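Local coordinates for extracellular solute-binding protein, family 1 (Bifidobacterium longum subsp. infantis, PDB 6FTH) that probably captures human milk oligosaccharides outside the cell and delivers them to an ABC transporter for uptake, at residues 51-54 and 59-62; 187-190 and 195-198; 452-457 and 515-520; 475-480 and 488-493. All blocks are in the same frame, centred on the assembly; numbering follows the deposited sequence.

Contact 1: residues 51-54 and 59-62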
loop_
_atom_site.group_PDB
_atom_site.type_symbol
_atom_site.label_atom_id
_atom_site.label_comp_id
_atom_site.label_asym_id
_atom_site.label_seq_id
_atom_site.Cartn_x
_atom_site.Cartn_y
_atom_site.Cartn_z
ATOM N N ASP A 51 -18.540 14.018 20.167
ATOM C CA ASP A 51 -18.817 12.941 21.116
ATOM C C ASP A 51 -17.534 12.462 21.783
ATOM O O ASP A 51 -17.498 12.234 22.997
ATOM C CB ASP A 51 -19.477 11.753 20.405
ATOM C CG ASP A 51 -20.872 12.054 19.890
ATOM O OD1 ASP A 51 -21.417 13.134 20.210
ATOM O OD2 ASP A 51 -21.429 11.200 19.163
ATOM N N LEU A 52 -16.464 12.286 20.997
ATOM C CA LEU A 52 -15.233 11.746 21.551
ATOM C C LEU A 52 -14.678 12.665 22.621
ATOM O O LEU A 52 -14.248 12.210 23.688
ATOM C CB LEU A 52 -14.211 11.565 20.429
ATOM C CG LEU A 52 -12.794 11.113 20.797
ATOM C CD1 LEU A 52 -12.836 9.730 21.383
ATOM C CD2 LEU A 52 -11.899 11.163 19.548
ATOM N N GLU A 53 -14.675 13.969 22.338
ATOM C CA GLU A 53 -14.181 14.955 23.283
ATOM C C GLU A 53 -14.972 14.907 24.583
ATOM O O GLU A 53 -14.392 14.918 25.671
ATOM C CB GLU A 53 -14.261 16.346 22.659
ATOM C CG GLU A 53 -13.689 17.412 23.545
ATOM C CD GLU A 53 -13.574 18.754 22.834
ATOM O OE1 GLU A 53 -14.240 18.947 21.796
ATOM O OE2 GLU A 53 -12.801 19.601 23.303
ATOM N N ALA A 54 -16.298 14.836 24.487
ATOM C CA ALA A 54 -17.117 14.721 25.690
ATOM C C ALA A 54 -16.775 13.454 26.459
ATOM O O ALA A 54 -16.592 13.475 27.684
ATOM C CB ALA A 54 -18.589 14.705 25.289
ATOM N N LYS A 59 -10.469 18.715 26.987
ATOM C CA LYS A 59 -10.588 19.686 25.912
ATOM C C LYS A 59 -9.572 19.317 24.846
ATOM O O LYS A 59 -8.373 19.244 25.141
ATOM C CB LYS A 59 -10.326 21.097 26.428
ATOM C CG LYS A 59 -10.289 22.152 25.334
ATOM C CD LYS A 59 -11.635 22.301 24.654
ATOM C CE LYS A 59 -11.526 23.123 23.381
ATOM N NZ LYS A 59 -10.379 24.071 23.449
ATOM N N ILE A 60 -10.049 19.084 23.622
ATOM C CA ILE A 60 -9.183 18.750 22.491
ATOM C C ILE A 60 -8.941 20.008 21.674
ATOM O O ILE A 60 -9.885 20.652 21.196
ATOM C CB ILE A 60 -9.776 17.633 21.624
ATOM C CG1 ILE A 60 -9.922 16.349 22.445
ATOM C CG2 ILE A 60 -8.883 17.407 20.403
ATOM C CD1 ILE A 60 -10.660 15.239 21.726
ATOM N N GLU A 61 -7.677 20.349 21.496
ATOM C CA GLU A 61 -7.281 21.417 20.588
ATOM C C GLU A 61 -6.794 20.761 19.302
ATOM O O GLU A 61 -5.641 20.325 19.212
ATOM C CB GLU A 61 -6.209 22.275 21.245
ATOM C CG GLU A 61 -6.724 22.976 22.492
ATOM C CD GLU A 61 -5.793 24.065 22.998
ATOM O OE1 GLU A 61 -4.607 24.087 22.594
ATOM O OE2 GLU A 61 -6.257 24.896 23.803
ATOM N N TRP A 62 -7.673 20.702 18.303
ATOM C CA TRP A 62 -7.349 20.042 17.047
ATOM C C TRP A 62 -6.469 20.954 16.203
ATOM O O TRP A 62 -6.686 22.170 16.131
ATOM C CB TRP A 62 -8.619 19.720 16.252
ATOM C CG TRP A 62 -9.622 18.783 16.899
ATOM C CD1 TRP A 62 -10.812 19.130 17.466
ATOM C CD2 TRP A 62 -9.538 17.351 17.002
ATOM N NE1 TRP A 62 -11.466 18.021 17.923
ATOM C CE2 TRP A 62 -10.706 16.914 17.657
ATOM C CE3 TRP A 62 -8.586 16.404 16.622
ATOM C CZ2 TRP A 62 -10.948 15.580 17.933
ATOM C CZ3 TRP A 62 -8.829 15.080 16.900
ATOM C CH2 TRP A 62 -10.006 14.680 17.553
HETATM O O HOH W 1 -13.983 17.630 19.393
HETATM O O HOH W 2 -12.371 21.040 20.461
#
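Glu53 and Ile60 meet across the helix-to-strand half of a beta-alpha-beta unit, where helix 47-56 turns back into strand 59-66, and the case illustrates how a helix side chain can hold the start of a strand. With CG anti to the backbone N (chi1 -176°) and the chain extended beyond it, the Glu53 carboxylate reaches the strand. Ile60 N donates to Glu53 OE2 at 2.8 Å in a nearly straight bond that meets the oxygen from above the carboxylate plane, 47° out of it. Nearer the helix, Glu53 CB takes Ile60 CD1 at 3.9 Å, the two side chains running antiparallel. Strand 59-66 is an edge strand of a four-stranded mixed sheet and pairs in parallel with strand 29-36, the opening strand of the unit; helix 350-360 covers Leu52 and Ile60. Lys59 CD lies 3.2 Å from Glu53 OE2, while the Lys59 ammonium stays farther off. The other carboxylate oxygen is joined to Trp62 by water 1, which donates to Glu53 OE1 and accepts from Trp62 NE1 at 2.9 Å, in the plane of the indole. One face carries Ile60 CG2; Leu52 CD2 comes to the ring edge, 4.5 Å from Trp62 CH2.

Contact 2: residues 187-190 and 195-198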
loop_
_atom_site.group_PDB
_atom_site.type_symbol
_atom_site.label_atom_id
_atom_site.label_comp_id
_atom_site.label_asym_id
_atom_site.label_seq_id
_atom_site.Cartn_x
_atom_site.Cartn_y
_atom_site.Cartn_z
ATOM N N ASP A 187 -9.021 -5.091 -33.384
ATOM C CA ASP A 187 -10.075 -4.120 -33.108
ATOM C C ASP A 187 -11.120 -4.663 -32.132
ATOM O O ASP A 187 -12.327 -4.615 -32.408
ATOM C CB ASP A 187 -10.746 -3.695 -34.409
ATOM C CG ASP A 187 -11.635 -2.482 -34.236
ATOM O OD1 ASP A 187 -11.344 -1.651 -33.357
ATOM O OD2 ASP A 187 -12.639 -2.354 -34.980
ATOM N N PRO A 188 -10.710 -5.173 -30.972
ATOM C CA PRO A 188 -11.701 -5.774 -30.072
ATOM C C PRO A 188 -12.759 -4.804 -29.600
ATOM O O PRO A 188 -13.861 -5.239 -29.263
ATOM C CB PRO A 188 -10.850 -6.317 -28.912
ATOM C CG PRO A 188 -9.589 -5.499 -28.949
ATOM C CD PRO A 188 -9.345 -5.312 -30.437
ATOM N N ASN A 189 -12.484 -3.501 -29.555
ATOM C CA ASN A 189 -13.522 -2.566 -29.128
ATOM C C ASN A 189 -14.448 -2.138 -30.258
ATOM O O ASN A 189 -15.384 -1.373 -29.998
ATOM C CB ASN A 189 -12.961 -1.364 -28.343
ATOM C CG ASN A 189 -12.221 -0.336 -29.204
ATOM O OD1 ASN A 189 -12.325 -0.330 -30.432
ATOM N ND2 ASN A 189 -11.517 0.573 -28.543
ATOM N N GLY A 190 -14.200 -2.605 -31.481
ATOM C CA GLY A 190 -15.167 -2.515 -32.561
ATOM C C GLY A 190 -15.285 -1.177 -33.252
ATOM O O GLY A 190 -16.194 -1.010 -34.072
ATOM N N ASP A 195 -6.850 1.903 -31.869
ATOM C CA ASP A 195 -6.726 2.713 -30.668
ATOM C C ASP A 195 -6.479 1.871 -29.429
ATOM O O ASP A 195 -6.198 2.437 -28.373
ATOM C CB ASP A 195 -7.985 3.574 -30.449
ATOM C CG ASP A 195 -9.263 2.749 -30.263
ATOM O OD1 ASP A 195 -9.361 1.634 -30.789
ATOM O OD2 ASP A 195 -10.196 3.240 -29.588
ATOM N N GLU A 196 -6.599 0.552 -29.551
ATOM C CA GLU A 196 -6.373 -0.335 -28.423
ATOM C C GLU A 196 -4.942 -0.208 -27.939
ATOM O O GLU A 196 -3.990 -0.303 -28.721
ATOM C CB GLU A 196 -6.626 -1.776 -28.844
ATOM C CG GLU A 196 -8.090 -2.191 -28.932
ATOM C CD GLU A 196 -8.798 -1.751 -30.221
ATOM O OE1 GLU A 196 -8.153 -1.202 -31.135
ATOM O OE2 GLU A 196 -10.027 -1.966 -30.289
ATOM N N ILE A 197 -4.799 -0.030 -26.631
ATOM C CA ILE A 197 -3.517 -0.145 -25.944
ATOM C C ILE A 197 -3.483 -1.547 -25.353
ATOM O O ILE A 197 -4.177 -1.803 -24.359
ATOM C CB ILE A 197 -3.405 0.912 -24.839
ATOM C CG1 ILE A 197 -3.510 2.328 -25.422
ATOM C CG2 ILE A 197 -2.074 0.746 -24.098
ATOM C CD1 ILE A 197 -3.680 3.450 -24.379
ATOM N N PRO A 198 -2.744 -2.497 -25.939
ATOM C CA PRO A 198 -2.859 -3.874 -25.454
ATOM C C PRO A 198 -2.542 -4.010 -23.978
ATOM O O PRO A 198 -3.324 -4.617 -23.243
ATOM C CB PRO A 198 -1.900 -4.634 -26.368
ATOM C CG PRO A 198 -1.911 -3.822 -27.633
ATOM C CD PRO A 198 -1.926 -2.428 -27.164
HETATM O O HOH W 3 -7.112 -2.881 -33.167
#
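Three flat groups, the Asn189 amide and the carboxylates of Asp195 and Glu196, meet with none coplanar: the amide stands 59° from the Asp195 carboxylate and 45° from that of Glu196. Asn189 ND2 donates, nearly in its own amide plane, to the syn side of Asp195 OD2 at 3.2 Å, though 28° out of that carboxylate's plane; a second bond, to Asp195 OD1, is weak. Glu196 OE2 takes Asn189 N nearly end-on, at 3.0 Å. Pro188 CG lies 3.6 Å from Glu196 CG. Residues 187-190 form a type I turn, and the loop resembles the calcium loop of AlgQ-type relatives. Consistent with a calcium site, Asp187 OD1, Asn189 OD1, Asp195 OD1 and both Glu196 oxygens face a common point. Asn189 OD1 is 2.8 Å from Glu196 OE2, and Asp187 OD1 is 3.4 Å from Glu196 OE2, acceptor pairs without a proton to share; a cation would be expected to ease such crowding. The outer atoms have partners of their own: Asp195 OD2 forms a salt bridge with Lys291, Asp187 OD2 accepts from Gly192 N, and Asn189 ND2 also donates to Ala290 O. Water 3 accepts from Asp187 N and donates to Glu196 OE1 at 2.8 Å.

Contact 3: residues 452-457 and 515-520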
loop_
_atom_site.group_PDB
_atom_site.type_symbol
_atom_site.label_atom_id
_atom_site.label_comp_id
_atom_site.label_asym_id
_atom_site.label_seq_id
_atom_site.Cartn_x
_atom_site.Cartn_y
_atom_site.Cartn_z
ATOM N N TYR A 452 6.764 -6.012 9.296
ATOM C CA TYR A 452 7.205 -5.520 10.596
ATOM C C TYR A 452 8.726 -5.530 10.782
ATOM O O TYR A 452 9.203 -5.136 11.851
ATOM C CB TYR A 452 6.529 -6.316 11.716
ATOM C CG TYR A 452 6.541 -7.824 11.579
ATOM C CD1 TYR A 452 7.675 -8.555 11.907
ATOM C CD2 TYR A 452 5.416 -8.517 11.166
ATOM C CE1 TYR A 452 7.696 -9.908 11.811
ATOM C CE2 TYR A 452 5.436 -9.899 11.055
ATOM C CZ TYR A 452 6.576 -10.587 11.387
ATOM O OH TYR A 452 6.640 -11.971 11.278
ATOM N N VAL A 453 9.499 -5.971 9.794
ATOM C CA VAL A 453 10.956 -5.992 9.930
ATOM C C VAL A 453 11.446 -4.552 9.840
ATOM O O VAL A 453 11.426 -3.961 8.761
ATOM C CB VAL A 453 11.606 -6.863 8.848
ATOM C CG1 VAL A 453 13.138 -6.843 8.977
ATOM C CG2 VAL A 453 11.113 -8.292 8.953
ATOM N N ASN A 454 11.869 -3.998 10.977
ATOM C CA ASN A 454 12.180 -2.572 11.127
ATOM C C ASN A 454 13.661 -2.415 11.487
ATOM O O ASN A 454 14.022 -2.635 12.654
ATOM C CB ASN A 454 11.328 -1.993 12.271
ATOM C CG ASN A 454 9.806 -2.197 12.089
ATOM O OD1 ASN A 454 9.083 -2.612 13.027
ATOM N ND2 ASN A 454 9.313 -1.868 10.910
ATOM N N PRO A 455 14.543 -2.033 10.549
ATOM C CA PRO A 455 15.952 -1.786 10.917
ATOM C C PRO A 455 16.072 -0.633 11.896
ATOM O O PRO A 455 15.274 0.304 11.881
ATOM C CB PRO A 455 16.609 -1.427 9.585
ATOM C CG PRO A 455 15.734 -2.055 8.541
ATOM C CD PRO A 455 14.355 -1.900 9.097
ATOM N N ASP A 456 17.103 -0.698 12.739
ATOM C CA ASP A 456 17.336 0.354 13.708
ATOM C C ASP A 456 17.787 1.635 13.011
ATOM O O ASP A 456 17.981 1.675 11.792
ATOM C CB ASP A 456 18.288 -0.130 14.803
ATOM C CG ASP A 456 19.747 -0.230 14.359
ATOM O OD1 ASP A 456 20.108 0.106 13.211
ATOM O OD2 ASP A 456 20.545 -0.675 15.202
ATOM N N PRO A 457 17.901 2.738 13.765
ATOM C CA PRO A 457 18.165 4.023 13.113
ATOM C C PRO A 457 19.459 4.064 12.348
ATOM O O PRO A 457 19.478 4.591 11.233
ATOM C CB PRO A 457 18.150 5.030 14.278
ATOM C CG PRO A 457 17.394 4.370 15.341
ATOM C CD PRO A 457 17.656 2.902 15.210
ATOM N N ASP A 515 16.368 -11.783 10.143
ATOM C CA ASP A 515 16.681 -12.869 11.077
ATOM C C ASP A 515 16.269 -12.507 12.504
ATOM O O ASP A 515 15.658 -13.317 13.206
ATOM C CB ASP A 515 18.176 -13.196 11.012
ATOM C CG ASP A 515 18.580 -13.881 9.732
ATOM O OD1 ASP A 515 17.699 -14.348 8.980
ATOM O OD2 ASP A 515 19.792 -13.960 9.473
ATOM N N ILE A 516 16.599 -11.294 12.950
ATOM C CA ILE A 516 16.244 -10.858 14.308
ATOM C C ILE A 516 14.741 -10.991 14.534
ATOM O O ILE A 516 14.293 -11.492 15.576
ATOM C CB ILE A 516 16.728 -9.417 14.547
ATOM C CG1 ILE A 516 18.257 -9.392 14.716
ATOM C CG2 ILE A 516 16.033 -8.792 15.756
ATOM C CD1 ILE A 516 18.861 -7.988 14.708
ATOM N N TYR A 517 13.941 -10.550 13.554
ATOM C CA TYR A 517 12.485 -10.507 13.723
ATOM C C TYR A 517 11.813 -11.861 13.495
ATOM O O TYR A 517 10.738 -12.109 14.048
ATOM C CB TYR A 517 11.877 -9.488 12.760
ATOM C CG TYR A 517 11.827 -8.072 13.257
ATOM C CD1 TYR A 517 12.868 -7.179 13.021
ATOM C CD2 TYR A 517 10.697 -7.601 13.925
ATOM C CE1 TYR A 517 12.787 -5.864 13.463
ATOM C CE2 TYR A 517 10.618 -6.298 14.369
ATOM C CZ TYR A 517 11.654 -5.430 14.131
ATOM O OH TYR A 517 11.528 -4.128 14.577
ATOM N N THR A 518 12.398 -12.756 12.708
ATOM C CA THR A 518 11.674 -13.944 12.273
ATOM C C THR A 518 12.261 -15.259 12.745
ATOM O O THR A 518 11.564 -16.280 12.668
ATOM C CB THR A 518 11.529 -13.981 10.737
ATOM O OG1 THR A 518 10.556 -14.964 10.392
ATOM C CG2 THR A 518 12.787 -14.372 10.110
ATOM N N LYS A 519 13.502 -15.277 13.238
ATOM C CA LYS A 519 14.184 -16.519 13.561
ATOM C C LYS A 519 14.558 -16.543 15.035
ATOM O O LYS A 519 14.864 -15.503 15.636
ATOM C CB LYS A 519 15.445 -16.696 12.705
ATOM C CG LYS A 519 15.126 -16.883 11.233
ATOM C CD LYS A 519 16.379 -17.121 10.392
ATOM C CE LYS A 519 16.041 -17.058 8.905
ATOM N NZ LYS A 519 17.251 -17.161 8.064
ATOM N N LYS A 520 14.512 -17.744 15.612
ATOM C CA LYS A 520 14.834 -17.921 17.029
ATOM C C LYS A 520 16.340 -17.805 17.250
ATOM O O LYS A 520 17.118 -17.821 16.287
ATOM C CB LYS A 520 14.314 -19.271 17.549
ATOM C CG LYS A 520 14.962 -20.512 16.921
ATOM C CD LYS A 520 14.407 -21.816 17.527
ATOM C CE LYS A 520 14.885 -22.012 18.970
ATOM N NZ LYS A 520 14.358 -23.249 19.621
HETATM O O HOH W 4 8.042 -13.432 12.919
#
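Tyr517, in the last turn of the C-terminal helix 503-518, lies across the loop that leads into helix 457-484, a worked case of an aromatic ring seated on backbone. Its CB begins the contact, meeting Val453 CG2 at 4.1 Å. From there the ring extends over the peptide chain, and Val453 CA sits above its face in a CH-pi contact, 3.9 Å from the centroid and only 14° off the ring normal. The same face receives a carbonyl: Tyr452 O sits above the ring, offset toward the rim, 3.1 Å from Tyr517 CE2. On that flank Tyr517 CD2 also touches Tyr452 CD1 at 3.8 Å, arriving at the edge of the Tyr452 ring, with the two tyrosine side chains running antiparallel alongside one another. At the tip, Tyr517 OH reaches Asn454 CB at 3.1 Å and gives a weak hydrogen bond to Asn454 O. Beyond the contact, Trp510 and Trp513 of helix 503-518 press on Val453, while Pro133 meets Tyr517. Asp456 then caps helix 457-484 through Asp459 N. Tyr452 CG sits between its backbone N and carbonyl carbon (chi1 47°), turning the phenol back toward the helix end, where water 4 lies 2.6 Å from Tyr452 OH and donates to Tyr517 O at 3.2 Å.

Contact 4: residues 475-480 and 488-493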
loop_
_atom_site.group_PDB
_atom_site.type_symbol
_atom_site.label_atom_id
_atom_site.label_comp_id
_atom_site.label_asym_id
_atom_site.label_seq_id
_atom_site.Cartn_x
_atom_site.Cartn_y
_atom_site.Cartn_z
ATOM N N MET A 475 16.629 3.197 -11.865
ATOM C CA MET A 475 15.509 3.803 -12.578
ATOM C C MET A 475 15.926 4.182 -13.992
ATOM O O MET A 475 15.198 3.916 -14.956
ATOM C CB MET A 475 15.009 5.019 -11.789
ATOM C CG MET A 475 13.977 5.897 -12.486
ATOM S SD MET A 475 13.333 7.261 -11.452
ATOM C CE MET A 475 14.707 7.518 -10.324
ATOM N N GLN A 476 17.114 4.777 -14.137
ATOM C CA GLN A 476 17.580 5.190 -15.454
ATOM C C GLN A 476 17.829 3.989 -16.355
ATOM O O GLN A 476 17.353 3.947 -17.495
ATOM C CB GLN A 476 18.844 6.044 -15.306
ATOM C CG GLN A 476 19.348 6.651 -16.605
ATOM C CD GLN A 476 20.270 5.726 -17.386
ATOM O OE1 GLN A 476 20.006 5.393 -18.549
ATOM N NE2 GLN A 476 21.371 5.318 -16.755
ATOM N N LYS A 477 18.597 3.000 -15.876
ATOM C CA LYS A 477 18.928 1.865 -16.715
ATOM C C LYS A 477 17.696 1.029 -17.022
ATOM O O LYS A 477 17.528 0.559 -18.152
ATOM C CB LYS A 477 20.004 0.998 -16.070
ATOM C CG LYS A 477 21.319 1.736 -15.795
ATOM C CD LYS A 477 22.364 1.517 -16.871
ATOM C CE LYS A 477 21.853 1.827 -18.251
ATOM N NZ LYS A 477 22.967 2.039 -19.230
ATOM N N THR A 478 16.835 0.810 -16.028
ATOM C CA THR A 478 15.671 -0.030 -16.267
ATOM C C THR A 478 14.784 0.570 -17.357
ATOM O O THR A 478 14.391 -0.123 -18.307
ATOM C CB THR A 478 14.899 -0.237 -14.962
ATOM O OG1 THR A 478 15.738 -0.903 -13.999
ATOM C CG2 THR A 478 13.698 -1.120 -15.217
ATOM N N ALA A 479 14.500 1.872 -17.255
ATOM C CA ALA A 479 13.630 2.508 -18.242
ATOM C C ALA A 479 14.272 2.477 -19.622
ATOM O O ALA A 479 13.606 2.183 -20.624
ATOM C CB ALA A 479 13.318 3.942 -17.824
ATOM N N THR A 480 15.573 2.764 -19.695
ATOM C CA THR A 480 16.262 2.764 -20.987
ATOM C C THR A 480 16.246 1.378 -21.618
ATOM O O THR A 480 15.946 1.221 -22.807
ATOM C CB THR A 480 17.698 3.269 -20.798
ATOM O OG1 THR A 480 17.644 4.629 -20.342
ATOM C CG2 THR A 480 18.484 3.169 -22.103
ATOM N N ASP A 488 21.697 -6.848 -22.319
ATOM C CA ASP A 488 22.625 -7.969 -22.253
ATOM C C ASP A 488 24.070 -7.484 -22.172
ATOM O O ASP A 488 24.867 -8.020 -21.395
ATOM C CB ASP A 488 22.439 -8.900 -23.449
ATOM C CG ASP A 488 21.231 -9.842 -23.303
ATOM O OD1 ASP A 488 20.816 -10.165 -22.170
ATOM O OD2 ASP A 488 20.715 -10.285 -24.348
ATOM N N GLU A 489 24.422 -6.459 -22.939
ATOM C CA GLU A 489 25.804 -5.996 -22.954
ATOM C C GLU A 489 26.126 -5.006 -21.835
ATOM O O GLU A 489 27.303 -4.747 -21.578
ATOM C CB GLU A 489 26.135 -5.383 -24.320
ATOM C CG GLU A 489 25.297 -4.171 -24.684
ATOM C CD GLU A 489 24.105 -4.494 -25.594
ATOM O OE1 GLU A 489 23.532 -5.608 -25.506
ATOM O OE2 GLU A 489 23.744 -3.611 -26.404
ATOM N N GLU A 490 25.119 -4.432 -21.171
ATOM C CA GLU A 490 25.341 -3.486 -20.084
ATOM C C GLU A 490 25.087 -4.080 -18.700
ATOM O O GLU A 490 25.338 -3.408 -17.694
ATOM C CB GLU A 490 24.459 -2.241 -20.281
ATOM C CG GLU A 490 24.779 -1.529 -21.585
ATOM C CD GLU A 490 23.970 -0.289 -21.823
ATOM O OE1 GLU A 490 23.058 0.039 -21.032
ATOM O OE2 GLU A 490 24.251 0.387 -22.831
ATOM N N TRP A 491 24.601 -5.310 -18.632
ATOM C CA TRP A 491 24.145 -5.875 -17.361
ATOM C C TRP A 491 25.287 -6.053 -16.361
ATOM O O TRP A 491 25.156 -5.691 -15.189
ATOM C CB TRP A 491 23.468 -7.209 -17.642
ATOM C CG TRP A 491 22.950 -7.929 -16.446
ATOM C CD1 TRP A 491 23.479 -9.037 -15.894
ATOM C CD2 TRP A 491 21.779 -7.610 -15.668
ATOM N NE1 TRP A 491 22.738 -9.430 -14.815
ATOM C CE2 TRP A 491 21.683 -8.569 -14.657
ATOM C CE3 TRP A 491 20.810 -6.605 -15.740
ATOM C CZ2 TRP A 491 20.642 -8.568 -13.719
ATOM C CZ3 TRP A 491 19.796 -6.596 -14.814
ATOM C CH2 TRP A 491 19.724 -7.565 -13.807
ATOM N N ASP A 492 26.412 -6.624 -16.795
ATOM C CA ASP A 492 27.512 -6.854 -15.860
ATOM C C ASP A 492 28.011 -5.544 -15.250
ATOM O O ASP A 492 28.223 -5.451 -14.035
ATOM C CB ASP A 492 28.638 -7.602 -16.574
ATOM C CG ASP A 492 29.845 -7.841 -15.674
ATOM O OD1 ASP A 492 29.744 -8.674 -14.750
ATOM O OD2 ASP A 492 30.895 -7.198 -15.891
ATOM N N ALA A 493 28.179 -4.504 -16.065
ATOM C CA ALA A 493 28.653 -3.243 -15.511
ATOM C C ALA A 493 27.634 -2.662 -14.539
ATOM O O ALA A 493 28.001 -2.088 -13.511
ATOM C CB ALA A 493 28.938 -2.257 -16.642
#
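Lys477 and Glu490 mark the nearest approach of the backbones, with CA atoms 9.0 Å apart, so the two helical segments leave the gap between them to be bridged by long side chains. The segments belong to successive helices, 457-484 and 487-500, which follow each other with scarcely a break in the C-terminal helical region. Glu490 sends an extended side chain toward the other helix, while Lys477 folds on its way over, bent at chi2 (-97°) and again at chi3. The two chains approach nearly perpendicular. Contact is made at the ends: Lys477 NZ donates to Glu490 OE1 at 2.7 Å, a hydrogen bond within a salt bridge, and comes down on the oxygen from above the carboxylate plane, 47° out of it. The grip is one-sided, since Lys477 NZ stands 4.2 Å from Glu490 OE2, and Lys477 CE follows behind at 3.5 Å from Glu490 OE1. That same oxygen also accepts from Trp481 NE1, further along helix 457-484. Thr478 OG1 is hydrogen-bonded to Tyr251 OH, and Trp491 forms a cation-pi contact with Lys252. Shared between an ammonium and an indole N-H, Glu490 OE1 is held by two donors of one helix; the nearby positive charge would favour the ionised carboxylate, although at this surface position solvent probably screens much of the attraction.

How the contacts relate
From the N terminus, contact 1 closes first, a short loop between helix 47-56 and strand 59-66, an outer strand of the first mixed sheet. Contact 2 follows in series, closing another short loop ahead of strand 197-199, an outer strand of the second sheet; the two centres lie about 55 Å apart, on opposite sides of the chain's centre. Contact 3 opens much later and closes a long, mostly helical excursion, joining the entry to helix 457-484 with the end of helix 503-518. Contact 4 is nested inside it, linking helices 457-484 and 487-500 along the way. No contacts cross, and none touch; contacts 2 and 4 come nearest, about 16 Å between closest atoms.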